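Local coordinates for EvdMO1 (Micromonospora carbonacea, PDB 5T39), which probably transfers a methyl group from S-adenosylmethionine to a sugar-derived substrate in everninomicin biosynthesis, through a methyltransferase domain of Rossmann-like fold, at residues Gly151-Val156 and Trp160-Asp165; Leu216-Leu221 and Cys245-Val250. All blocks are in the same frame, centred on the assembly; numbering follows the deposited sequence.

Interaction 1 of 2, residues Gly151-Val156 and Trp160-Asp165; sequences GLLYHV and WALLKD. With SAH (S-adenosyl-L-homocysteine), chain B.
Leu-162 projects from helix 159-169 into the loop that follows strand 146-150 in this Rossmann-like domain, and its CD2 methyl is where most of the apolar contact gathers. Leu-152 CD2 lies 4.0 Å from Leu-162 CD2, the two side chains crossing at about a right angle. Leu-153 instead slides past Leu-162 in the opposite direction, with its CD1 also 4.0 Å from Leu-162 CD2. Because CG of Leu-162 stands anti to the backbone N (chi1 -176°), the branch reaches out to the loop. Val-156 CG1 closes on the same methyl more loosely, at 4.4 Å. Leu-163 CD2 meets Leu-153 CD1 at 4.2 Å, and Leu-82 of the central sheet touches both Leu-152 and Leu-162.

Contacts to the bound S-adenosyl-L-homocysteine come from the other side of the loop, where Gly-151, Leu-152 and His-155 belong to its pocket. The CD1 branch of Leu-152 packs 3.6 Å from the ribose O4' of SAH and equally near C8 of its adenine. Gly-151 O approaches SAH C5' to 3.3 Å, and Gly-151 has positive phi (67°); a CB there would clash with CG of the ligand. An alanine in place of Leu-152 would take away both branches and is likely to open a gap between the ribose and Leu-162.

Polar contacts hold the loop itself: His-155 N bonds to Leu-152 O at 2.8 Å, and His-155 ND1 is hydrogen-bonded to Glu-199. Between these two segments the contact is apolar, with no hydrogen bond across it, and it is this buried, non-directional packing that backs the SAH-facing Leu-152.

Interaction 2 of 2, residues Leu216-Leu221 and Cys245-Val250; sequences LDRASL and CDIVVV
Helix 218-228 starts beside strand 244-252 without a backbone bond between the two segments, the nearest CA pair, Arg-218 and Cys-245, being 8.8 Å apart. Ile-247 points from the strand toward the helix and meets it with two branches. Its CG2 lies 3.9 Å from Leu-221 CD2, the side chains sliding past each other in opposite directions. Its CD1 comes within 4.1 Å of Arg-218 NH2, where the arginine crosses it at about a right angle. Arg-218 is extended from CG to NE, with CG anti to the backbone N (chi1 -162°), which takes the guanidinium over to the sheet, where NE forms a salt bridge with Glu-238.

Here a helix packs on the antiparallel end of the seven-stranded mixed sheet, whose 3-2-1-4-5-7-6 strand order is that of class I methyltransferases. Asp-217 is the N-cap of this helix. Its OD1 accepts from Ser-220 N at 2.9 Å (N-H...O angle 148°, a bent hydrogen bond) and from Ser-220 OG at 2.7 Å, both on the syn side but from opposite faces of the carboxylate plane. Asp-217 OD2 is hydrogen-bonded to Ser-183, and Ser-220 OG also accepts from Ser-193 N, tying the cap to strand 192-198.

Overall arrangement
Following the chain from the N terminus, past the first strands of the central sheet, strand 146-150 leads into interaction 1, a short closure in which three residues separate loop 151-156 from helix segment 160-165. The chain then forms strand 172-180 and the three-stranded antiparallel sheet before reaching 216-221. Interaction 2 closes a longer loop of 23 residues, containing the rest of helix 218-228 and strand 232-239, on 245-250. The two closures follow in series, neither nesting nor crossing; their centres lie about 12 Å apart, and they touch: Leu-153 CD2 packs 3.8 Å from Leu-221 CD1. Together they link the cofactor-side loop and helix 159-169 to the helix and antiparallel strands finishing the sheet.

Interaction 1 of 2, residues Gly151-Val156 and Trp160-Asp165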
loop_
_atom_site.group_PDB
_atom_site.type_symbol
_atom_site.label_atom_id
_atom_site.label_comp_id
_atom_site.label_asym_id
_atom_site.label_seq_id
_atom_site.Cartn_x
_atom_site.Cartn_y
_atom_site.Cartn_z
ATOM N N GLY A 151 -1.098 -0.843 4.607
ATOM C CA GLY A 151 -0.447 -2.104 4.879
ATOM C C GLY A 151 1.060 -2.091 4.741
ATOM O O GLY A 151 1.656 -3.154 4.578
ATOM N N LEU A 152 1.693 -0.921 4.837
ATOM C CA LEU A 152 3.104 -0.783 4.501
ATOM C C LEU A 152 3.933 -0.119 5.595
ATOM O O LEU A 152 5.108 -0.459 5.771
ATOM C CB LEU A 152 3.262 0.012 3.204
ATOM C CG LEU A 152 4.698 0.226 2.706
ATOM C CD1 LEU A 152 5.408 -1.095 2.477
ATOM C CD2 LEU A 152 4.683 1.063 1.439
ATOM N N LEU A 153 3.360 0.843 6.321
ATOM C CA LEU A 153 4.178 1.684 7.190
ATOM C C LEU A 153 4.878 0.879 8.272
ATOM O O LEU A 153 5.949 1.288 8.741
ATOM C CB LEU A 153 3.302 2.780 7.812
ATOM C CG LEU A 153 4.063 3.908 8.496
ATOM C CD1 LEU A 153 4.822 4.754 7.519
ATOM C CD2 LEU A 153 3.129 4.784 9.315
ATOM N N TYR A 154 4.281 -0.237 8.697
ATOM C CA TYR A 154 4.833 -1.106 9.728
ATOM C C TYR A 154 5.761 -2.174 9.156
ATOM O O TYR A 154 6.148 -3.101 9.880
ATOM C CB TYR A 154 3.711 -1.711 10.580
ATOM C CG TYR A 154 2.634 -2.396 9.793
ATOM C CD1 TYR A 154 1.569 -1.674 9.268
ATOM C CD2 TYR A 154 2.673 -3.762 9.567
ATOM C CE1 TYR A 154 0.579 -2.296 8.542
ATOM C CE2 TYR A 154 1.684 -4.394 8.847
ATOM C CZ TYR A 154 0.636 -3.652 8.333
ATOM O OH TYR A 154 -0.353 -4.276 7.603
ATOM N N HIS A 155 6.163 -2.031 7.896
ATOM C CA HIS A 155 7.148 -2.894 7.253
ATOM C C HIS A 155 8.456 -2.174 6.934
ATOM O O HIS A 155 9.294 -2.734 6.214
ATOM C CB HIS A 155 6.588 -3.507 5.968
ATOM C CG HIS A 155 5.458 -4.459 6.190
ATOM N ND1 HIS A 155 5.609 -5.638 6.884
ATOM C CD2 HIS A 155 4.166 -4.432 5.780
ATOM C CE1 HIS A 155 4.460 -6.292 6.897
ATOM N NE2 HIS A 155 3.565 -5.578 6.241
ATOM N N VAL A 156 8.665 -0.962 7.457
ATOM C CA VAL A 156 9.879 -0.203 7.182
ATOM C C VAL A 156 10.589 0.153 8.485
ATOM O O VAL A 156 10.009 0.144 9.572
ATOM C CB VAL A 156 9.622 1.055 6.315
ATOM C CG1 VAL A 156 8.938 0.667 4.996
ATOM C CG2 VAL A 156 8.808 2.095 7.063
ATOM N N TRP A 160 8.672 7.475 9.682
ATOM C CA TRP A 160 8.578 8.921 9.484
ATOM C C TRP A 160 9.156 9.341 8.143
ATOM O O TRP A 160 8.671 10.306 7.539
ATOM C CB TRP A 160 9.268 9.669 10.638
ATOM C CG TRP A 160 10.651 9.169 10.900
ATOM C CD1 TRP A 160 11.807 9.604 10.334
ATOM C CD2 TRP A 160 11.007 8.089 11.767
ATOM N NE1 TRP A 160 12.865 8.866 10.800
ATOM C CE2 TRP A 160 12.398 7.925 11.680
ATOM C CE3 TRP A 160 10.277 7.255 12.620
ATOM C CZ2 TRP A 160 13.074 6.955 12.417
ATOM C CZ3 TRP A 160 10.941 6.303 13.340
ATOM C CH2 TRP A 160 12.328 6.153 13.229
ATOM N N ALA A 161 10.197 8.655 7.674
ATOM C CA ALA A 161 10.820 9.007 6.409
ATOM C C ALA A 161 9.941 8.630 5.232
ATOM O O ALA A 161 9.967 9.313 4.207
ATOM C CB ALA A 161 12.187 8.348 6.309
ATOM N N LEU A 162 9.181 7.542 5.341
ATOM C CA LEU A 162 8.241 7.202 4.281
ATOM C C LEU A 162 7.155 8.271 4.170
ATOM O O LEU A 162 6.739 8.644 3.064
ATOM C CB LEU A 162 7.646 5.814 4.539
ATOM C CG LEU A 162 6.722 5.298 3.447
ATOM C CD1 LEU A 162 7.417 5.293 2.096
ATOM C CD2 LEU A 162 6.215 3.910 3.820
ATOM N N LEU A 163 6.693 8.791 5.309
ATOM C CA LEU A 163 5.712 9.862 5.277
ATOM C C LEU A 163 6.293 11.122 4.647
ATOM O O LEU A 163 5.614 11.801 3.873
ATOM C CB LEU A 163 5.187 10.127 6.686
ATOM C CG LEU A 163 4.475 8.942 7.338
ATOM C CD1 LEU A 163 4.115 9.275 8.769
ATOM C CD2 LEU A 163 3.238 8.494 6.565
ATOM N N LYS A 164 7.548 11.450 4.970
ATOM C CA LYS A 164 8.206 12.576 4.310
ATOM C C LYS A 164 8.291 12.364 2.808
ATOM O O LYS A 164 8.105 13.308 2.031
ATOM C CB LYS A 164 9.606 12.777 4.867
ATOM C CG LYS A 164 9.651 13.488 6.179
ATOM C CD LYS A 164 11.080 13.716 6.644
ATOM C CE LYS A 164 11.850 14.639 5.709
ATOM N NZ LYS A 164 13.237 14.908 6.190
ATOM N N ASP A 165 8.594 11.142 2.378
ATOM C CA ASP A 165 8.678 10.865 0.945
ATOM C C ASP A 165 7.337 11.059 0.258
ATOM O O ASP A 165 7.277 11.595 -0.849
ATOM C CB ASP A 165 9.215 9.457 0.721
ATOM C CG ASP A 165 10.718 9.421 0.717
ATOM O OD1 ASP A 165 11.315 10.405 0.228
ATOM O OD2 ASP A 165 11.298 8.421 1.190
HETATM N N SAH B . -1.033 -2.399 0.161
HETATM C CA SAH B . -1.590 -3.750 0.177
HETATM C CB SAH B . -0.549 -4.798 0.533
HETATM C CG SAH B . 0.058 -4.620 1.921
HETATM S SD SAH B . 1.208 -5.957 2.336
HETATM C C SAH B . -2.729 -3.821 1.175
HETATM O O SAH B . -3.425 -4.839 1.257
HETATM O OXT SAH B . -2.937 -2.858 1.909
HETATM C "C5'" SAH B . 2.764 -5.058 2.103
HETATM C "C4'" SAH B . 3.202 -4.919 0.648
HETATM O "O4'" SAH B . 4.269 -3.971 0.613
HETATM C "C3'" SAH B . 3.723 -6.217 0.052
HETATM O "O3'" SAH B . 3.372 -6.360 -1.309
HETATM C "C2'" SAH B . 5.224 -6.060 0.238
HETATM O "O2'" SAH B . 6.051 -6.847 -0.602
HETATM C "C1'" SAH B . 5.399 -4.567 0.013
HETATM N N9 SAH B . 6.599 -3.990 0.615
HETATM C C8 SAH B . 7.106 -4.239 1.864
HETATM N N7 SAH B . 8.204 -3.489 2.075
HETATM C C5 SAH B . 8.405 -2.764 0.942
HETATM C C6 SAH B . 9.382 -1.842 0.573
HETATM N N6 SAH B . 10.404 -1.502 1.354
HETATM N N1 SAH B . 9.290 -1.266 -0.658
HETATM C C2 SAH B . 8.274 -1.607 -1.503
HETATM N N3 SAH B . 7.306 -2.521 -1.199
HETATM C C4 SAH B . 7.400 -3.065 0.030
#

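Interaction 2 of 2, residues Leu216-Leu221 and Cys245-Val250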
loop_
_atom_site.group_PDB
_atom_site.type_symbol
_atom_site.label_atom_id
_atom_site.label_comp_id
_atom_site.label_asym_id
_atom_site.label_seq_id
_atom_site.Cartn_x
_atom_site.Cartn_y
_atom_site.Cartn_z
ATOM N N LEU A 216 5.470 2.843 15.524
ATOM C CA LEU A 216 5.354 4.085 16.279
ATOM C C LEU A 216 4.268 3.958 17.338
ATOM O O LEU A 216 3.293 3.230 17.151
ATOM C CB LEU A 216 4.997 5.229 15.331
ATOM C CG LEU A 216 6.105 5.557 14.323
ATOM C CD1 LEU A 216 5.594 6.401 13.183
ATOM C CD2 LEU A 216 7.248 6.279 14.981
ATOM N N ASP A 217 4.428 4.684 18.453
ATOM C CA ASP A 217 3.265 4.914 19.304
ATOM C C ASP A 217 2.367 5.971 18.661
ATOM O O ASP A 217 2.705 6.558 17.635
ATOM C CB ASP A 217 3.653 5.211 20.761
ATOM C CG ASP A 217 4.362 6.538 20.966
ATOM O OD1 ASP A 217 4.581 7.288 19.993
ATOM O OD2 ASP A 217 4.713 6.824 22.145
ATOM N N ARG A 218 1.187 6.186 19.238
ATOM C CA ARG A 218 0.219 7.052 18.574
ATOM C C ARG A 218 0.733 8.475 18.467
ATOM O O ARG A 218 0.610 9.115 17.417
ATOM C CB ARG A 218 -1.132 7.034 19.289
ATOM C CG ARG A 218 -2.249 7.559 18.394
ATOM C CD ARG A 218 -3.570 7.645 19.140
ATOM N NE ARG A 218 -4.705 7.930 18.259
ATOM C CZ ARG A 218 -5.062 9.140 17.830
ATOM N NH1 ARG A 218 -4.395 10.229 18.202
ATOM N NH2 ARG A 218 -6.124 9.265 17.042
ATOM N N ALA A 219 1.287 9.004 19.559
ATOM C CA ALA A 219 1.762 10.378 19.529
ATOM C C ALA A 219 2.847 10.544 18.477
ATOM O O ALA A 219 2.903 11.562 17.787
ATOM C CB ALA A 219 2.291 10.787 20.903
ATOM N N SER A 220 3.733 9.558 18.352
ATOM C CA SER A 220 4.812 9.680 17.384
ATOM C C SER A 220 4.302 9.536 15.958
ATOM O O SER A 220 4.845 10.174 15.055
ATOM C CB SER A 220 5.910 8.661 17.673
ATOM O OG SER A 220 6.496 8.913 18.937
ATOM N N LEU A 221 3.280 8.707 15.733
ATOM C CA LEU A 221 2.668 8.627 14.413
ATOM C C LEU A 221 2.092 9.972 14.004
ATOM O O LEU A 221 2.316 10.440 12.882
ATOM C CB LEU A 221 1.590 7.543 14.401
ATOM C CG LEU A 221 0.776 7.459 13.112
ATOM C CD1 LEU A 221 1.657 7.134 11.916
ATOM C CD2 LEU A 221 -0.341 6.442 13.267
ATOM N N CYS A 245 -2.627 -1.655 17.598
ATOM C CA CYS A 245 -3.721 -0.760 17.257
ATOM C C CYS A 245 -3.806 -0.646 15.740
ATOM O O CYS A 245 -2.819 -0.868 15.033
ATOM C CB CYS A 245 -3.477 0.628 17.847
ATOM S SG CYS A 245 -3.399 0.656 19.651
ATOM N N ASP A 246 -4.989 -0.260 15.252
ATOM C CA ASP A 246 -5.244 -0.081 13.828
ATOM C C ASP A 246 -5.760 1.331 13.597
ATOM O O ASP A 246 -6.581 1.822 14.376
ATOM C CB ASP A 246 -6.352 -1.028 13.327
ATOM C CG ASP A 246 -6.119 -2.482 13.673
ATOM O OD1 ASP A 246 -4.986 -2.890 13.994
ATOM O OD2 ASP A 246 -7.113 -3.231 13.612
ATOM N N ILE A 247 -5.330 1.976 12.516
ATOM C CA ILE A 247 -5.843 3.302 12.199
ATOM C C ILE A 247 -5.847 3.500 10.688
ATOM O O ILE A 247 -4.975 3.002 9.960
ATOM C CB ILE A 247 -5.060 4.406 12.956
ATOM C CG1 ILE A 247 -5.860 5.712 13.026
ATOM C CG2 ILE A 247 -3.681 4.624 12.340
ATOM C CD1 ILE A 247 -5.221 6.754 13.932
ATOM N N VAL A 248 -6.843 4.248 10.224
ATOM C CA VAL A 248 -6.905 4.750 8.860
ATOM C C VAL A 248 -7.089 6.252 8.961
ATOM O O VAL A 248 -8.045 6.719 9.591
ATOM C CB VAL A 248 -8.052 4.117 8.052
ATOM C CG1 VAL A 248 -8.033 4.638 6.624
ATOM C CG2 VAL A 248 -7.976 2.591 8.074
ATOM N N VAL A 249 -6.189 7.003 8.345
ATOM C CA VAL A 249 -6.266 8.453 8.368
ATOM C C VAL A 249 -6.064 8.991 6.969
ATOM O O VAL A 249 -5.410 8.374 6.118
ATOM C CB VAL A 249 -5.252 9.129 9.313
ATOM C CG1 VAL A 249 -5.345 8.566 10.700
ATOM C CG2 VAL A 249 -3.843 9.026 8.800
ATOM N N VAL A 250 -6.621 10.170 6.745
ATOM C CA VAL A 250 -6.328 10.980 5.581
ATOM C C VAL A 250 -5.502 12.162 6.054
ATOM O O VAL A 250 -5.936 12.920 6.928
ATOM C CB VAL A 250 -7.614 11.462 4.897
ATOM C CG1 VAL A 250 -7.267 12.332 3.707
ATOM C CG2 VAL A 250 -8.485 10.287 4.491
#